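Local coordinates for protein endo-1,4-beta-xylanase (Bacteroides thetaiotaomicron VPI-5482, PDB 3KST) that probably hydrolyses glycosidic bonds in plant polysaccharides such as xylan, as a calcium-binding member of glycoside hydrolase family 43, at residues A[20-28]-A[37-45]; A[66-74]-A[112-122]. One frame throughout, in Å; residues are numbered along the deposited sequence. Where two conformers were deposited one is given.

Contact 1 (A[20-28]-A[37-45])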
loop_
_atom_site.group_PDB
_atom_site.type_symbol
_atom_site.label_atom_id
_atom_site.label_comp_id
_atom_site.label_asym_id
_atom_site.label_seq_id
_atom_site.Cartn_x
_atom_site.Cartn_y
_atom_site.Cartn_z
ATOM N N ASN A 20 -3.961 21.182 -5.678
ATOM C CA ASN A 20 -4.602 20.468 -6.814
ATOM C C ASN A 20 -4.166 18.993 -6.960
ATOM O O ASN A 20 -4.369 18.388 -8.001
ATOM C CB ASN A 20 -4.376 21.246 -8.140
ATOM C CG ASN A 20 -5.167 22.553 -8.193
ATOM O OD1 ASN A 20 -6.341 22.597 -7.813
ATOM N ND2 ASN A 20 -4.542 23.613 -8.715
ATOM N N TYR A 21 -3.567 18.419 -5.919
ATOM C CA TYR A 21 -3.064 17.041 -5.923
ATOM C C TYR A 21 -3.379 16.421 -4.590
ATOM O O TYR A 21 -3.755 17.129 -3.668
ATOM C CB TYR A 21 -1.544 17.044 -6.082
ATOM C CG TYR A 21 -1.106 17.811 -7.256
ATOM C CD1 TYR A 21 -0.853 19.181 -7.150
ATOM C CD2 TYR A 21 -1.003 17.200 -8.522
ATOM C CE1 TYR A 21 -0.503 19.924 -8.266
ATOM C CE2 TYR A 21 -0.643 17.938 -9.641
ATOM C CZ TYR A 21 -0.382 19.296 -9.508
ATOM O OH TYR A 21 -0.002 20.023 -10.604
ATOM N N LEU A 22 -3.231 15.109 -4.489
ATOM C CA LEU A 22 -3.304 14.415 -3.189
ATOM C C LEU A 22 -1.818 14.127 -2.889
ATOM O O LEU A 22 -1.240 13.169 -3.435
ATOM C CB LEU A 22 -4.179 13.169 -3.268
ATOM C CG LEU A 22 -4.226 12.398 -1.950
ATOM C CD1 LEU A 22 -4.607 13.314 -0.774
ATOM C CD2 LEU A 22 -5.160 11.216 -2.050
ATOM N N PRO A 23 -1.194 14.946 -2.017
ATOM C CA PRO A 23 0.248 14.959 -1.917
ATOM C C PRO A 23 0.895 13.851 -1.084
ATOM O O PRO A 23 1.637 14.136 -0.132
ATOM C CB PRO A 23 0.505 16.358 -1.351
ATOM C CG PRO A 23 -0.605 16.554 -0.417
ATOM C CD PRO A 23 -1.794 15.922 -1.062
ATOM N N ILE A 24 0.657 12.605 -1.472
ATOM C CA ILE A 24 1.272 11.425 -0.800
ATOM C C ILE A 24 1.810 10.432 -1.835
ATOM O O ILE A 24 1.361 10.410 -2.998
ATOM C CB ILE A 24 0.277 10.657 0.123
ATOM C CG1 ILE A 24 -0.970 10.164 -0.665
ATOM C CG2 ILE A 24 -0.166 11.545 1.302
ATOM C CD1 ILE A 24 -2.032 9.433 0.155
ATOM N N ALA A 25 2.772 9.624 -1.385
ATOM C CA ALA A 25 3.286 8.483 -2.134
ATOM C C ALA A 25 2.777 7.217 -1.414
ATOM O O ALA A 25 2.201 7.282 -0.320
ATOM C CB ALA A 25 4.813 8.504 -2.189
ATOM N N ASP A 26 2.998 6.078 -2.048
ATOM C CA ASP A 26 2.665 4.749 -1.506
ATOM C C ASP A 26 1.251 4.688 -0.894
ATOM O O ASP A 26 1.084 4.194 0.252
ATOM C CB ASP A 26 3.730 4.418 -0.445
ATOM C CG ASP A 26 5.174 4.588 -0.950
ATOM O OD1 ASP A 26 5.471 4.306 -2.154
ATOM O OD2 ASP A 26 6.042 4.967 -0.130
ATOM N N PRO A 27 0.241 5.256 -1.605
ATOM C CA PRO A 27 -1.083 5.386 -1.031
ATOM C C PRO A 27 -1.858 4.116 -0.684
ATOM O O PRO A 27 -1.695 3.054 -1.312
ATOM C CB PRO A 27 -1.837 6.207 -2.112
ATOM C CG PRO A 27 -1.235 5.706 -3.362
ATOM C CD PRO A 27 0.219 5.758 -2.996
ATOM N N TYR A 28 -2.660 4.258 0.372
ATOM C CA TYR A 28 -3.625 3.252 0.797
ATOM C C TYR A 28 -4.949 3.926 1.173
ATOM O O TYR A 28 -4.931 4.905 1.915
ATOM C CB TYR A 28 -3.108 2.487 2.029
ATOM C CG TYR A 28 -4.017 1.353 2.392
ATOM C CD1 TYR A 28 -3.846 0.093 1.821
ATOM C CD2 TYR A 28 -5.117 1.556 3.259
ATOM C CE1 TYR A 28 -4.745 -0.978 2.132
ATOM C CE2 TYR A 28 -5.999 0.498 3.580
ATOM C CZ TYR A 28 -5.819 -0.741 3.019
ATOM O OH TYR A 28 -6.700 -1.744 3.326
ATOM N N TYR A 37 -10.770 6.975 3.503
ATOM C CA TYR A 37 -9.652 7.477 4.311
ATOM C C TYR A 37 -8.354 7.094 3.632
ATOM O O TYR A 37 -8.119 5.901 3.407
ATOM C CB TYR A 37 -9.680 6.907 5.728
ATOM C CG TYR A 37 -10.916 7.268 6.503
ATOM C CD1 TYR A 37 -10.971 8.453 7.236
ATOM C CD2 TYR A 37 -12.029 6.445 6.498
ATOM C CE1 TYR A 37 -12.111 8.814 7.967
ATOM C CE2 TYR A 37 -13.181 6.789 7.225
ATOM C CZ TYR A 37 -13.218 7.968 7.951
ATOM O OH TYR A 37 -14.350 8.312 8.671
ATOM N N ALA A 38 -7.538 8.090 3.284
ATOM C CA ALA A 38 -6.268 7.873 2.586
ATOM C C ALA A 38 -5.109 8.135 3.502
ATOM O O ALA A 38 -5.124 9.102 4.245
ATOM C CB ALA A 38 -6.135 8.783 1.376
ATOM N N TYR A 39 -4.112 7.253 3.427
ATOM C CA TYR A 39 -2.851 7.374 4.179
ATOM C C TYR A 39 -1.726 7.046 3.226
ATOM O O TYR A 39 -1.847 6.084 2.462
ATOM C CB TYR A 39 -2.801 6.378 5.325
ATOM C CG TYR A 39 -4.067 6.342 6.146
ATOM C CD1 TYR A 39 -5.148 5.547 5.742
ATOM C CD2 TYR A 39 -4.200 7.118 7.302
ATOM C CE1 TYR A 39 -6.339 5.525 6.463
ATOM C CE2 TYR A 39 -5.372 7.095 8.036
ATOM C CZ TYR A 39 -6.443 6.279 7.613
ATOM O OH TYR A 39 -7.609 6.227 8.338
ATOM N N GLY A 40 -0.657 7.835 3.253
ATOM C CA GLY A 40 0.526 7.566 2.424
ATOM C C GLY A 40 1.824 8.103 3.014
ATOM O O GLY A 40 1.850 8.646 4.128
ATOM N N THR A 41 2.892 7.948 2.239
ATOM C CA THR A 41 4.214 8.459 2.554
ATOM C C THR A 41 4.259 9.946 2.274
ATOM O O THR A 41 4.013 10.355 1.151
ATOM C CB THR A 41 5.270 7.774 1.681
ATOM O OG1 THR A 41 5.243 6.392 1.983
ATOM C CG2 THR A 41 6.707 8.354 1.907
ATOM N N GLY A 42 4.589 10.740 3.285
ATOM C CA GLY A 42 4.729 12.188 3.123
ATOM C C GLY A 42 3.447 12.956 3.194
ATOM O O GLY A 42 2.402 12.420 3.568
ATOM N N GLY A 43 3.534 14.247 2.854
ATOM C CA GLY A 43 2.386 15.129 2.881
ATOM C C GLY A 43 1.949 15.480 4.286
ATOM O O GLY A 43 0.831 15.948 4.480
ATOM N N THR A 44 2.830 15.272 5.264
ATOM C CA THR A 44 2.524 15.557 6.664
ATOM C C THR A 44 2.582 17.066 6.880
ATOM O O THR A 44 3.276 17.781 6.138
ATOM C CB THR A 44 3.545 14.883 7.638
ATOM O OG1 THR A 44 4.850 15.434 7.431
ATOM C CG2 THR A 44 3.608 13.393 7.414
ATOM N N THR A 45 1.840 17.543 7.871
ATOM C CA THR A 45 1.879 18.956 8.272
ATOM C C THR A 45 2.299 19.186 9.745
ATOM O O THR A 45 2.510 20.340 10.165
ATOM C CB THR A 45 0.549 19.649 8.014
ATOM O OG1 THR A 45 -0.429 19.198 8.946
ATOM C CG2 THR A 45 0.052 19.428 6.592
#

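Contact 2 (A[66-74]-A[112-122])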
loop_
_atom_site.group_PDB
_atom_site.type_symbol
_atom_site.label_atom_id
_atom_site.label_comp_id
_atom_site.label_asym_id
_atom_site.label_seq_id
_atom_site.Cartn_x
_atom_site.Cartn_y
_atom_site.Cartn_z
ATOM N N GLN A 66 -2.870 14.580 11.771
ATOM C CA GLN A 66 -1.676 13.731 11.772
ATOM C C GLN A 66 -2.031 12.391 12.418
ATOM O O GLN A 66 -2.037 12.289 13.647
ATOM C CB GLN A 66 -0.587 14.424 12.559
ATOM C CG GLN A 66 0.764 13.719 12.561
ATOM C CD GLN A 66 1.772 14.208 11.517
ATOM O OE1 GLN A 66 1.607 15.255 10.877
ATOM N NE2 GLN A 66 2.872 13.472 11.403
ATOM N N ALA A 67 -2.325 11.387 11.587
ATOM C CA ALA A 67 -2.659 10.017 12.014
ATOM C C ALA A 67 -1.625 9.441 12.983
ATOM O O ALA A 67 -1.997 8.838 14.006
ATOM C CB ALA A 67 -2.803 9.070 10.798
ATOM N N LEU A 68 -0.345 9.618 12.642
ATOM C CA LEU A 68 0.750 9.133 13.477
ATOM C C LEU A 68 1.871 10.164 13.559
ATOM O O LEU A 68 2.292 10.712 12.535
ATOM C CB LEU A 68 1.249 7.774 12.975
ATOM C CG LEU A 68 2.465 7.142 13.655
ATOM C CD1 LEU A 68 2.291 5.633 13.678
ATOM C CD2 LEU A 68 3.786 7.538 13.002
ATOM N N SER A 69 2.310 10.445 14.789
ATOM C CA SER A 69 3.411 11.349 15.086
ATOM C C SER A 69 4.609 10.455 15.479
ATOM O O SER A 69 4.460 9.415 16.184
ATOM C CB SER A 69 3.041 12.326 16.207
ATOM O OG SER A 69 1.886 13.105 15.884
ATOM N N ALA A 70 5.792 10.847 15.033
ATOM C CA ALA A 70 7.031 10.096 15.266
ATOM C C ALA A 70 7.293 9.802 16.744
ATOM O O ALA A 70 7.751 8.707 17.071
ATOM C CB ALA A 70 8.199 10.812 14.688
ATOM N N THR A 71 6.994 10.761 17.626
ATOM C CA THR A 71 7.165 10.582 19.083
ATOM C C THR A 71 6.375 9.409 19.682
ATOM O O THR A 71 6.791 8.795 20.704
ATOM C CB THR A 71 6.920 11.900 19.915
ATOM O OG1 THR A 71 5.553 12.332 19.804
ATOM C CG2 THR A 71 7.928 12.998 19.520
ATOM N N ASP A 72 5.245 9.072 19.052
ATOM C CA ASP A 72 4.414 7.915 19.443
ATOM C C ASP A 72 4.826 6.612 18.791
ATOM O O ASP A 72 4.122 5.607 18.916
ATOM C CB ASP A 72 2.955 8.186 19.098
ATOM C CG ASP A 72 2.376 9.277 19.902
ATOM O OD1 ASP A 72 2.715 9.378 21.118
ATOM O OD2 ASP A 72 1.583 10.037 19.325
ATOM N N SER A 73 5.986 6.587 18.165
ATOM C CA SER A 73 6.412 5.411 17.432
ATOM C C SER A 73 7.889 5.167 17.543
ATOM O O SER A 73 8.650 6.037 17.931
ATOM C CB SER A 73 6.085 5.687 15.957
ATOM O OG SER A 73 6.681 4.758 15.065
ATOM N N TYR A 74 8.267 3.953 17.176
ATOM C CA TYR A 74 9.646 3.583 16.925
ATOM C C TYR A 74 10.113 4.477 15.784
ATOM O O TYR A 74 9.352 4.683 14.864
ATOM C CB TYR A 74 9.705 2.152 16.407
ATOM C CG TYR A 74 11.056 1.707 15.945
ATOM C CD1 TYR A 74 12.069 1.384 16.869
ATOM C CD2 TYR A 74 11.345 1.588 14.576
ATOM C CE1 TYR A 74 13.328 0.964 16.440
ATOM C CE2 TYR A 74 12.593 1.143 14.139
ATOM C CZ TYR A 74 13.586 0.860 15.065
ATOM O OH TYR A 74 14.799 0.425 14.596
ATOM N N GLU A 112 -8.928 8.377 11.984
ATOM C CA GLU A 112 -8.018 9.521 11.865
ATOM C C GLU A 112 -6.863 9.548 12.848
ATOM O O GLU A 112 -5.940 10.336 12.671
ATOM C CB GLU A 112 -8.792 10.852 11.916
ATOM C CG GLU A 112 -9.384 11.319 13.251
ATOM C CD GLU A 112 -10.539 10.470 13.808
ATOM O OE1 GLU A 112 -11.225 9.733 13.022
ATOM O OE2 GLU A 112 -10.756 10.565 15.044
ATOM N N GLY A 113 -6.928 8.725 13.896
ATOM C CA GLY A 113 -5.889 8.662 14.911
ATOM C C GLY A 113 -6.287 9.393 16.189
ATOM O O GLY A 113 -7.447 9.815 16.326
ATOM N N PRO A 114 -5.325 9.605 17.113
ATOM C CA PRO A 114 -3.916 9.265 17.000
ATOM C C PRO A 114 -3.588 7.774 17.071
ATOM O O PRO A 114 -4.032 7.095 18.003
ATOM C CB PRO A 114 -3.287 10.003 18.179
ATOM C CG PRO A 114 -4.350 10.019 19.220
ATOM C CD PRO A 114 -5.654 10.092 18.475
ATOM N N PHE A 115 -2.837 7.278 16.078
ATOM C CA PHE A 115 -2.307 5.910 16.123
ATOM C C PHE A 115 -1.057 5.962 16.973
ATOM O O PHE A 115 -0.216 6.838 16.776
ATOM C CB PHE A 115 -1.975 5.351 14.731
ATOM C CG PHE A 115 -3.188 5.040 13.911
ATOM C CD1 PHE A 115 -3.865 6.064 13.251
ATOM C CD2 PHE A 115 -3.685 3.726 13.809
ATOM C CE1 PHE A 115 -5.002 5.802 12.497
ATOM C CE2 PHE A 115 -4.824 3.448 13.050
ATOM C CZ PHE A 115 -5.498 4.505 12.384
ATOM N N ARG A 116 -0.946 5.058 17.945
ATOM C CA ARG A 116 0.215 5.016 18.818
ATOM C C ARG A 116 0.690 3.605 19.081
ATOM O O ARG A 116 -0.077 2.644 18.975
ATOM C CB ARG A 116 -0.119 5.668 20.177
ATOM C CG ARG A 116 -0.549 7.108 20.077
ATOM C CD ARG A 116 -0.847 7.715 21.420
ATOM N NE ARG A 116 -2.075 7.181 22.043
ATOM C CZ ARG A 116 -2.568 7.560 23.237
ATOM N NH1 ARG A 116 -1.986 8.521 23.961
ATOM N NH2 ARG A 116 -3.679 6.980 23.711
ATOM N N GLN A 117 1.974 3.510 19.410
ATOM C CA GLN A 117 2.546 2.288 19.936
ATOM C C GLN A 117 2.676 2.450 21.451
ATOM O O GLN A 117 3.135 3.505 21.930
ATOM C CB GLN A 117 3.932 2.054 19.389
ATOM C CG GLN A 117 3.995 1.865 17.887
ATOM C CD GLN A 117 5.357 1.382 17.469
ATOM O OE1 GLN A 117 6.368 2.021 17.773
ATOM N NE2 GLN A 117 5.406 0.239 16.769
ATOM N N GLU A 118 2.281 1.418 22.195
ATOM C CA GLU A 118 2.477 1.389 23.663
ATOM C C GLU A 118 3.972 1.272 23.967
ATOM O O GLU A 118 4.508 2.040 24.772
ATOM C CB GLU A 118 1.649 0.272 24.297
ATOM C CG GLU A 118 0.156 0.576 24.203
ATOM C CD GLU A 118 -0.764 -0.479 24.796
ATOM O OE1 GLU A 118 -0.332 -1.629 24.952
ATOM O OE2 GLU A 118 -1.957 -0.157 25.071
ATOM N N VAL A 119 4.648 0.357 23.270
ATOM C CA VAL A 119 6.093 0.178 23.373
ATOM C C VAL A 119 6.613 0.467 21.963
ATOM O O VAL A 119 6.134 -0.137 21.003
ATOM C CB VAL A 119 6.494 -1.233 23.845
ATOM C CG1 VAL A 119 8.022 -1.336 23.956
ATOM C CG2 VAL A 119 5.865 -1.540 25.208
ATOM N N LYS A 120 7.614 1.342 21.873
ATOM C CA LYS A 120 8.113 1.876 20.584
ATOM C C LYS A 120 9.165 0.981 19.947
ATOM O O LYS A 120 10.363 1.291 19.924
ATOM C CB LYS A 120 8.598 3.335 20.754
ATOM C CG LYS A 120 7.432 4.345 20.912
ATOM C CD LYS A 120 6.587 4.180 22.161
ATOM C CE LYS A 120 5.609 5.340 22.333
ATOM N NZ LYS A 120 4.730 5.149 23.551
ATOM N N GLN A 121 8.697 -0.158 19.452
ATOM C CA GLN A 121 9.554 -1.139 18.806
ATOM C C GLN A 121 8.896 -1.698 17.570
ATOM O O GLN A 121 7.674 -1.693 17.459
ATOM C CB GLN A 121 9.855 -2.279 19.781
ATOM C CG GLN A 121 10.792 -1.874 20.912
ATOM C CD GLN A 121 12.163 -1.418 20.428
ATOM O OE1 GLN A 121 12.740 -2.011 19.518
ATOM N NE2 GLN A 121 12.682 -0.357 21.022
ATOM N N PRO A 122 9.707 -2.196 16.637
ATOM C CA PRO A 122 9.142 -2.803 15.441
ATOM C C PRO A 122 8.633 -4.230 15.735
ATOM O O PRO A 122 8.813 -4.758 16.845
ATOM C CB PRO A 122 10.330 -2.815 14.488
ATOM C CG PRO A 122 11.465 -2.970 15.341
ATOM C CD PRO A 122 11.175 -2.271 16.625
HETATM O O HOH W 1 0.549 9.683 16.848
HETATM O O HOH W 2 3.739 7.863 23.346
#

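Contact 1 (A[20-28]-A[37-45])
Ile24 lies over the backbone of Gly40, bringing its CD1 to 3.7 Å from Gly40 N. The setting is the antiparallel hairpin of strands 27-32 and 35-41, in a blade of the five-bladed beta-propeller characteristic of family 43. With CG1 between the backbone N and the carbonyl carbon (chi1 58°), Ile24 reaches along the partner strand towards Ala38, while CG2 rests near Gly42 O. Any side chain on Gly40 would run into Ile24 CB and Ala25 O.

The hairpin is an instructive case of a beta bulge coinciding with a predicted catalytic residue. Ala25 and Thr41 form one hydrogen-bonded pair, Tyr28 and Tyr39 another, and the register slips by one between them, where Asp26, the predicted proton acceptor, turns the chain. Thr41 OG1 donates a 2.7 Å bond to Asp26 OD2, arriving on the anti side and 20° out of the carboxylate plane; the same hydroxyl is also bonded to Ala81 N, so it links the aspartate to strand 80-87. An alanine in place of Asp26 would take away this acceptor and is likely to leave the Thr41 hydroxyl proton without its mate. The calcium-binding His251 packs beside Asp26, and Tyr28 touches the other calcium-site residue, Glu83. At the far end, Gly43 CA approaches Pro23 O to 3.3 Å in a CA-H...O contact.

Contact 2 (A[66-74]-A[112-122])
This is a loop-to-strand contact on the rim of the propeller: the end of strand 60-69 and the turn after it lie against the irregular chain that follows strand 102-108. No beta bridge joins them, yet backbone bonds set their spacing. Phe115 N, just after the cis peptide bond before Pro114, donates to Ala67 O at 2.7 Å, and Gln117 N meets Asp72 O in a similarly straight bond of 3.0 Å. The Phe115 ring also turns its edge to Ala67 O, with CD1 4.0 Å from Ala67 CB.

Further along, side chains take over. Extended beyond CG, Gln117 brings OE1 to Tyr74 N (2.8 Å), the donor tilted 30° from the amide carbonyl plane, and its NE2 is held by Val105 O. Pro122 CD sits over one face of the Tyr74 ring in a CH-pi contact, 3.9 Å from the centroid, while Lys120 O lies at that ring's edge. Arg116 offers Asp72 its aliphatic part, Arg116 CG coming within 3.6 Å of Asp72 CG. Lys120, bent at chi2 (65°), folds back to give NZ to Gln117 O at 2.8 Å.

One water joins Lys120 NZ to Asp72 OD1; another ties Asp72 OD2 to Ser69 N and Phe115 O. Backbone carbonyls, an amide and water thus hold the join together; Asp72 meets Lys120 through water and Arg116 through methylenes, so direct charge pairing probably contributes little.

How the contacts relate
The two contacts come in series along the chain, both segments of contact 1 preceding those of contact 2, with centres about 17 Å apart. They share one mixed sheet, in which strands 27-32, 35-41, 49-55 and 60-69 pair antiparallel in succession. Contact 1 lies on the first two, beside the calcium and with the predicted proton acceptor, Asp26; contact 2 starts from the end of the last, towards the rim. They meet directly where Tyr39 CD2 packs 4.2 Å from Ala67 CB, and Tyr39 OH bonds Pro111 O, just before segment 112-122. Together they illustrate how one sheet links a hairpin near the calcium to a loop contact on the rim.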